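PDB 3I57: mucus binding protein from Lactobacillus reuteri, which probably binds mucus at the bacterial cell surface, where it is probably anchored to peptidoglycan, and through a repeat such as this type 2 repeat also binds immunoglobulins. Local coordinates for residues A[140-145]-A[166-171]; A[3-8]-A[64-69]. One frame throughout, in Å; residues are numbered along the deposited sequence.

Contact 1. Residues A[140-145]-A[166-171]; sequences EASQSY and SSNSDA
Tyr-145 reaches to the neighbouring strand and ends on Ser-167. Tyr-145 OH lies 2.7 Å from Ser-167 OG in a hydrogen bond that either hydroxyl could donate. The serine oxygen sits at the ring edge, in the ring plane, and is also close to CE2. Tyr-145 CG turns away from the carbonyl carbon of its own residue (chi1 -68°), which lays CD2 and CE2 against the backbone of Ser-166. Leu-96 of strand 93-104 and Pro-175 both touch Tyr-145 and Ser-167.

Strands 142-144 and 162-168 form an antiparallel ladder at one edge of a small three-stranded sheet. It belongs to the Muc B2-like part of the repeat, a family of the ubiquitin clan, in keeping with the beta-grasp fold. Gln-143 and Ser-167 are the hydrogen-bonded pair. Gln-143 N donates to Ser-167 O at 2.9 Å, and Ser-167 N returns a bond to Gln-143 O. The non-hydrogen-bonded pairs, Ser-142 with Asn-168 and Ser-144 with Ser-166, put their side chains on the other face. There the hydroxyl of Ser-142 is tucked back over its own main chain (chi1 64°). Ser-142 OG is 2.9 Å from a water, which also makes a weak bond of 3.4 Å to Ser-166 OG. Ser-166 OG lies beside the Ser-144 side chain, 3.2 Å from Ser-144 CB.

Beyond the ladder, Ser-169 N donates to Ala-141 O at 2.9 Å. Asn-168 CA makes a CA-H...O contact with the same oxygen. The CB of Ser-169 points to the other segment and rests 3.1 Å from Glu-140 O. Asn-168 to Ala-171 is a type I turn, and Lys-94 NZ hydrogen-bonds to Ser-169 O and Ala-171 O.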
loop_
_atom_site.group_PDB
_atom_site.type_symbol
_atom_site.label_atom_id
_atom_site.label_comp_id
_atom_site.label_asym_id
_atom_site.label_seq_id
_atom_site.Cartn_x
_atom_site.Cartn_y
_atom_site.Cartn_z
ATOM N N GLU A 140 -10.599 9.590 7.564
ATOM C CA GLU A 140 -11.299 10.803 8.025
ATOM C C GLU A 140 -11.560 11.717 6.824
ATOM O O GLU A 140 -10.634 12.029 6.085
ATOM C CB GLU A 140 -10.464 11.526 9.084
ATOM C CG GLU A 140 -9.898 10.643 10.208
ATOM C CD GLU A 140 -8.604 9.914 9.823
ATOM O OE1 GLU A 140 -8.051 10.161 8.716
ATOM O OE2 GLU A 140 -8.127 9.117 10.648
ATOM N N ALA A 141 -12.807 12.153 6.611
ATOM C CA ALA A 141 -13.096 12.933 5.400
ATOM C C ALA A 141 -12.525 14.330 5.570
ATOM O O ALA A 141 -12.139 14.988 4.594
ATOM C CB ALA A 141 -14.605 13.000 5.110
ATOM N N SER A 142 -12.463 14.770 6.817
ATOM C CA SER A 142 -11.739 16.011 7.119
ATOM C C SER A 142 -11.258 16.073 8.555
ATOM O O SER A 142 -11.748 15.339 9.421
ATOM C CB SER A 142 -12.585 17.231 6.765
ATOM O OG SER A 142 -13.742 17.282 7.562
ATOM N N GLN A 143 -10.280 16.934 8.816
ATOM C CA GLN A 143 -9.800 17.139 10.176
ATOM C C GLN A 143 -9.697 18.630 10.463
ATOM O O GLN A 143 -9.285 19.409 9.596
ATOM C CB GLN A 143 -8.422 16.495 10.381
ATOM C CG GLN A 143 -8.404 14.956 10.327
ATOM C CD GLN A 143 -8.983 14.339 11.614
ATOM O OE1 GLN A 143 -10.206 14.169 11.749
ATOM N NE2 GLN A 143 -8.116 14.023 12.563
ATOM N N SER A 144 -10.045 19.023 11.688
ATOM C CA SER A 144 -9.993 20.452 12.059
ATOM C C SER A 144 -8.703 20.791 12.816
ATOM O O SER A 144 -8.198 19.995 13.623
ATOM C CB SER A 144 -11.251 20.850 12.846
ATOM O OG SER A 144 -11.375 20.007 13.973
ATOM N N TYR A 145 -8.154 21.967 12.517
ATOM C CA TYR A 145 -6.938 22.440 13.156
ATOM C C TYR A 145 -7.337 22.994 14.490
ATOM O O TYR A 145 -8.481 23.395 14.653
ATOM C CB TYR A 145 -6.284 23.554 12.302
ATOM C CG TYR A 145 -5.758 22.990 10.995
ATOM C CD1 TYR A 145 -4.511 22.389 10.943
ATOM C CD2 TYR A 145 -6.527 23.022 9.834
ATOM C CE1 TYR A 145 -4.019 21.850 9.765
ATOM C CE2 TYR A 145 -6.030 22.488 8.624
ATOM C CZ TYR A 145 -4.773 21.903 8.619
ATOM O OH TYR A 145 -4.264 21.360 7.450
ATOM N N SER A 166 -10.328 23.808 8.699
ATOM C CA SER A 166 -10.231 22.358 8.572
ATOM C C SER A 166 -9.612 22.044 7.230
ATOM O O SER A 166 -9.614 22.890 6.322
ATOM C CB SER A 166 -11.625 21.736 8.609
ATOM O OG SER A 166 -12.107 21.853 9.937
ATOM N N SER A 167 -9.086 20.830 7.097
ATOM C CA SER A 167 -8.654 20.346 5.781
ATOM C C SER A 167 -9.409 19.064 5.420
ATOM O O SER A 167 -9.717 18.240 6.287
ATOM C CB SER A 167 -7.152 20.049 5.735
ATOM O OG SER A 167 -6.350 21.229 5.696
ATOM N N ASN A 168 -9.676 18.894 4.138
ATOM C CA ASN A 168 -10.275 17.671 3.607
ATOM C C ASN A 168 -9.171 16.658 3.354
ATOM O O ASN A 168 -8.038 17.040 3.166
ATOM C CB ASN A 168 -11.025 17.979 2.324
ATOM C CG ASN A 168 -12.210 18.882 2.554
ATOM O OD1 ASN A 168 -12.830 18.823 3.615
ATOM N ND2 ASN A 168 -12.533 19.737 1.568
ATOM N N SER A 169 -9.507 15.365 3.342
ATOM C CA SER A 169 -8.476 14.322 3.242
ATOM C C SER A 169 -7.806 14.261 1.863
ATOM O O SER A 169 -6.722 13.670 1.750
ATOM C CB SER A 169 -9.064 12.956 3.602
ATOM O OG SER A 169 -10.027 12.571 2.619
ATOM N N ASP A 170 -8.416 14.899 0.852
ATOM C CA ASP A 170 -7.805 15.000 -0.481
ATOM C C ASP A 170 -6.764 16.109 -0.605
ATOM O O ASP A 170 -6.063 16.192 -1.617
ATOM C CB ASP A 170 -8.845 15.084 -1.611
ATOM C CG ASP A 170 -9.787 16.292 -1.490
ATOM O OD1 ASP A 170 -9.784 17.011 -0.479
ATOM O OD2 ASP A 170 -10.526 16.518 -2.445
ATOM N N ALA A 171 -6.627 16.948 0.420
ATOM C CA ALA A 171 -5.683 18.059 0.326
ATOM C C ALA A 171 -4.249 17.581 0.451
ATOM O O ALA A 171 -3.957 16.689 1.258
ATOM C CB ALA A 171 -5.957 19.147 1.396
HETATM O O HOH W 1 -13.225 18.649 10.102
#

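Contact 2. Residues A[3-8]-A[64-69]. With CA (calcium ion), chain C.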
loop_
_atom_site.group_PDB
_atom_site.type_symbol
_atom_site.label_atom_id
_atom_site.label_comp_id
_atom_site.label_asym_id
_atom_site.label_seq_id
_atom_site.Cartn_x
_atom_site.Cartn_y
_atom_site.Cartn_z
ATOM N N LYS A 3 9.001 -37.623 -20.338
ATOM C CA LYS A 3 9.387 -36.423 -19.588
ATOM C C LYS A 3 8.169 -35.709 -19.088
ATOM O O LYS A 3 7.146 -35.644 -19.768
ATOM C CB LYS A 3 10.192 -35.448 -20.462
ATOM C CG LYS A 3 11.555 -35.945 -20.888
ATOM C CD LYS A 3 12.224 -34.908 -21.824
ATOM C CE LYS A 3 13.743 -34.905 -21.640
ATOM N NZ LYS A 3 14.165 -34.650 -20.215
ATOM N N VAL A 4 8.303 -35.146 -17.896
ATOM C CA VAL A 4 7.229 -34.441 -17.251
ATOM C C VAL A 4 7.807 -33.094 -16.797
ATOM O O VAL A 4 8.977 -33.024 -16.398
ATOM C CB VAL A 4 6.732 -35.214 -15.999
ATOM C CG1 VAL A 4 5.800 -34.325 -15.188
ATOM C CG2 VAL A 4 6.017 -36.457 -16.407
ATOM N N HIS A 5 7.003 -32.044 -16.856
ATOM C CA HIS A 5 7.476 -30.724 -16.434
ATOM C C HIS A 5 6.445 -30.141 -15.506
ATOM O O HIS A 5 5.299 -29.999 -15.879
ATOM C CB HIS A 5 7.620 -29.807 -17.671
ATOM C CG HIS A 5 8.363 -30.448 -18.796
ATOM N ND1 HIS A 5 9.738 -30.593 -18.786
ATOM C CD2 HIS A 5 7.929 -31.009 -19.944
ATOM C CE1 HIS A 5 10.118 -31.207 -19.894
ATOM N NE2 HIS A 5 9.040 -31.469 -20.617
ATOM N N VAL A 6 6.849 -29.766 -14.304
ATOM C CA VAL A 6 5.884 -29.189 -13.376
ATOM C C VAL A 6 6.202 -27.720 -13.232
ATOM O O VAL A 6 7.306 -27.357 -12.851
ATOM C CB VAL A 6 5.963 -29.858 -12.001
ATOM C CG1 VAL A 6 4.921 -29.246 -11.075
ATOM C CG2 VAL A 6 5.770 -31.361 -12.140
ATOM N N GLN A 7 5.230 -26.870 -13.547
ATOM C CA GLN A 7 5.525 -25.443 -13.696
ATOM C C GLN A 7 4.848 -24.676 -12.580
ATOM O O GLN A 7 3.639 -24.728 -12.443
ATOM C CB GLN A 7 5.046 -24.943 -15.074
ATOM C CG GLN A 7 5.799 -25.672 -16.216
ATOM C CD GLN A 7 5.126 -25.520 -17.565
ATOM O OE1 GLN A 7 5.769 -25.213 -18.595
ATOM N NE2 GLN A 7 3.842 -25.733 -17.582
ATOM N N TYR A 8 5.644 -23.962 -11.804
ATOM C CA TYR A 8 5.134 -23.138 -10.701
ATOM C C TYR A 8 4.887 -21.706 -11.207
ATOM O O TYR A 8 5.806 -21.056 -11.715
ATOM C CB TYR A 8 6.116 -23.180 -9.522
ATOM C CG TYR A 8 6.136 -24.527 -8.876
ATOM C CD1 TYR A 8 6.908 -25.549 -9.418
ATOM C CD2 TYR A 8 5.317 -24.824 -7.791
ATOM C CE1 TYR A 8 6.908 -26.806 -8.884
ATOM C CE2 TYR A 8 5.308 -26.102 -7.226
ATOM C CZ TYR A 8 6.109 -27.092 -7.797
ATOM O OH TYR A 8 6.140 -28.360 -7.272
ATOM N N THR A 64 6.390 -38.521 -28.451
ATOM C CA THR A 64 6.474 -37.267 -29.191
ATOM C C THR A 64 6.153 -36.053 -28.312
ATOM O O THR A 64 6.684 -34.960 -28.523
ATOM C CB THR A 64 5.550 -37.305 -30.418
ATOM O OG1 THR A 64 5.184 -35.974 -30.805
ATOM C CG2 THR A 64 4.288 -38.088 -30.091
ATOM N N ASN A 65 5.304 -36.260 -27.315
ATOM C CA ASN A 65 4.828 -35.170 -26.475
ATOM C C ASN A 65 5.174 -35.368 -24.993
ATOM O O ASN A 65 4.995 -36.474 -24.447
ATOM C CB ASN A 65 3.320 -35.057 -26.632
ATOM C CG ASN A 65 2.905 -34.786 -28.073
ATOM O OD1 ASN A 65 2.174 -35.577 -28.685
ATOM N ND2 ASN A 65 3.386 -33.679 -28.625
ATOM N N ASP A 66 5.649 -34.297 -24.352
ATOM C CA ASP A 66 5.872 -34.295 -22.903
ATOM C C ASP A 66 4.588 -33.956 -22.143
ATOM O O ASP A 66 3.617 -33.438 -22.715
ATOM C CB ASP A 66 6.965 -33.280 -22.515
ATOM C CG ASP A 66 8.336 -33.639 -23.070
ATOM O OD1 ASP A 66 8.504 -34.762 -23.572
ATOM O OD2 ASP A 66 9.252 -32.798 -22.992
ATOM N N GLN A 67 4.602 -34.225 -20.838
ATOM C CA GLN A 67 3.480 -33.911 -19.970
ATOM C C GLN A 67 3.804 -32.632 -19.215
ATOM O O GLN A 67 4.887 -32.519 -18.671
ATOM C CB GLN A 67 3.247 -35.057 -18.985
ATOM C CG GLN A 67 2.635 -36.302 -19.662
ATOM C CD GLN A 67 2.790 -37.562 -18.830
ATOM O OE1 GLN A 67 2.009 -37.824 -17.897
ATOM N NE2 GLN A 67 3.785 -38.342 -19.161
ATOM N N PHE A 68 2.882 -31.672 -19.211
ATOM C CA PHE A 68 3.058 -30.438 -18.447
ATOM C C PHE A 68 1.976 -30.292 -17.399
ATOM O O PHE A 68 0.794 -30.513 -17.702
ATOM C CB PHE A 68 3.003 -29.221 -19.399
ATOM C CG PHE A 68 4.110 -29.216 -20.438
ATOM C CD1 PHE A 68 5.232 -28.430 -20.266
ATOM C CD2 PHE A 68 4.025 -30.006 -21.582
ATOM C CE1 PHE A 68 6.272 -28.408 -21.238
ATOM C CE2 PHE A 68 5.052 -30.008 -22.549
ATOM C CZ PHE A 68 6.165 -29.221 -22.384
ATOM N N TYR A 69 2.347 -29.885 -16.182
ATOM C CA TYR A 69 1.346 -29.613 -15.157
ATOM C C TYR A 69 1.703 -28.331 -14.451
ATOM O O TYR A 69 2.848 -28.175 -14.009
ATOM C CB TYR A 69 1.330 -30.737 -14.124
ATOM C CG TYR A 69 1.104 -32.061 -14.763
ATOM C CD1 TYR A 69 -0.175 -32.448 -15.166
ATOM C CD2 TYR A 69 2.174 -32.913 -15.041
ATOM C CE1 TYR A 69 -0.384 -33.655 -15.785
ATOM C CE2 TYR A 69 1.960 -34.135 -15.645
ATOM C CZ TYR A 69 0.688 -34.495 -16.019
ATOM O OH TYR A 69 0.479 -35.717 -16.625
HETATM CA CA CA C . 5.563 -38.436 -23.288
HETATM O O HOH W 2 7.850 -37.426 -23.259
HETATM O O HOH W 3 5.626 -37.629 -21.056
#
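The parallel pairing of strand 2-10 with strand 67-80 belongs to the beta-grasp fold of the mucin binding domain, and here it starts beside a calcium site. Asn-65 O binds the calcium ion at 2.4 Å; Gln-2, Asp-60, Asp-62 and two waters complete the shell. One water donates to Asp-66 OD1 and accepts from Lys-3 N. The other donates to Lys-3 O, which also takes the N-H of Gln-67. The ladder continues with His-5 N to Gln-67 O, Tyr-69 N to His-5 O and Gln-7 N to Tyr-69 O.

On the face of His-5 and Phe-68, His-5 NE2 donates to Asp-66 OD2 at 2.7 Å. The bond is nearly straight (172°). The oxygen lies in the imidazole plane, but the N-H meets it 36° out of the carboxylate plane. His-5 ND1 is bonded to Asp-21, so both ring nitrogens are held and the rotation of the ring is fixed. The two side chains run side by side with their rings tilted, and His-5 CD2 lies 3.3 Å above one Phe-68 face, offset toward the rim. With an alanine here in place of His-5, Asp-66 and Asp-21 would probably lose the ring that joins them, and one face of Phe-68 its cover.

On the other face, Val-4 CG1 extends away from the backbone N (chi1 169°) and meets the edge of the Tyr-69 ring, 3.9 Å from Tyr-69 CE2.

Contacts 1 and 2 lie in different parts of an elongated repeat, on opposite sides of the chain's centre. Their centres are about 57 Å apart and their nearest atoms about 39 Å, so neither touches the other. Contact 2 sits far out, its centre about 37 Å from that of the chain, within the mucin binding domain. The centre of contact 1 is about 21 Å from the same point, within the Muc B2-like domain. The calcium site belongs to contact 2 alone, and contact 1 is away from it. The pairings also differ. The strands of 3-8 and 64-69 pair parallel, with 56 residues between the segments, whereas those of 140-145 and 166-171 pair antiparallel across 21.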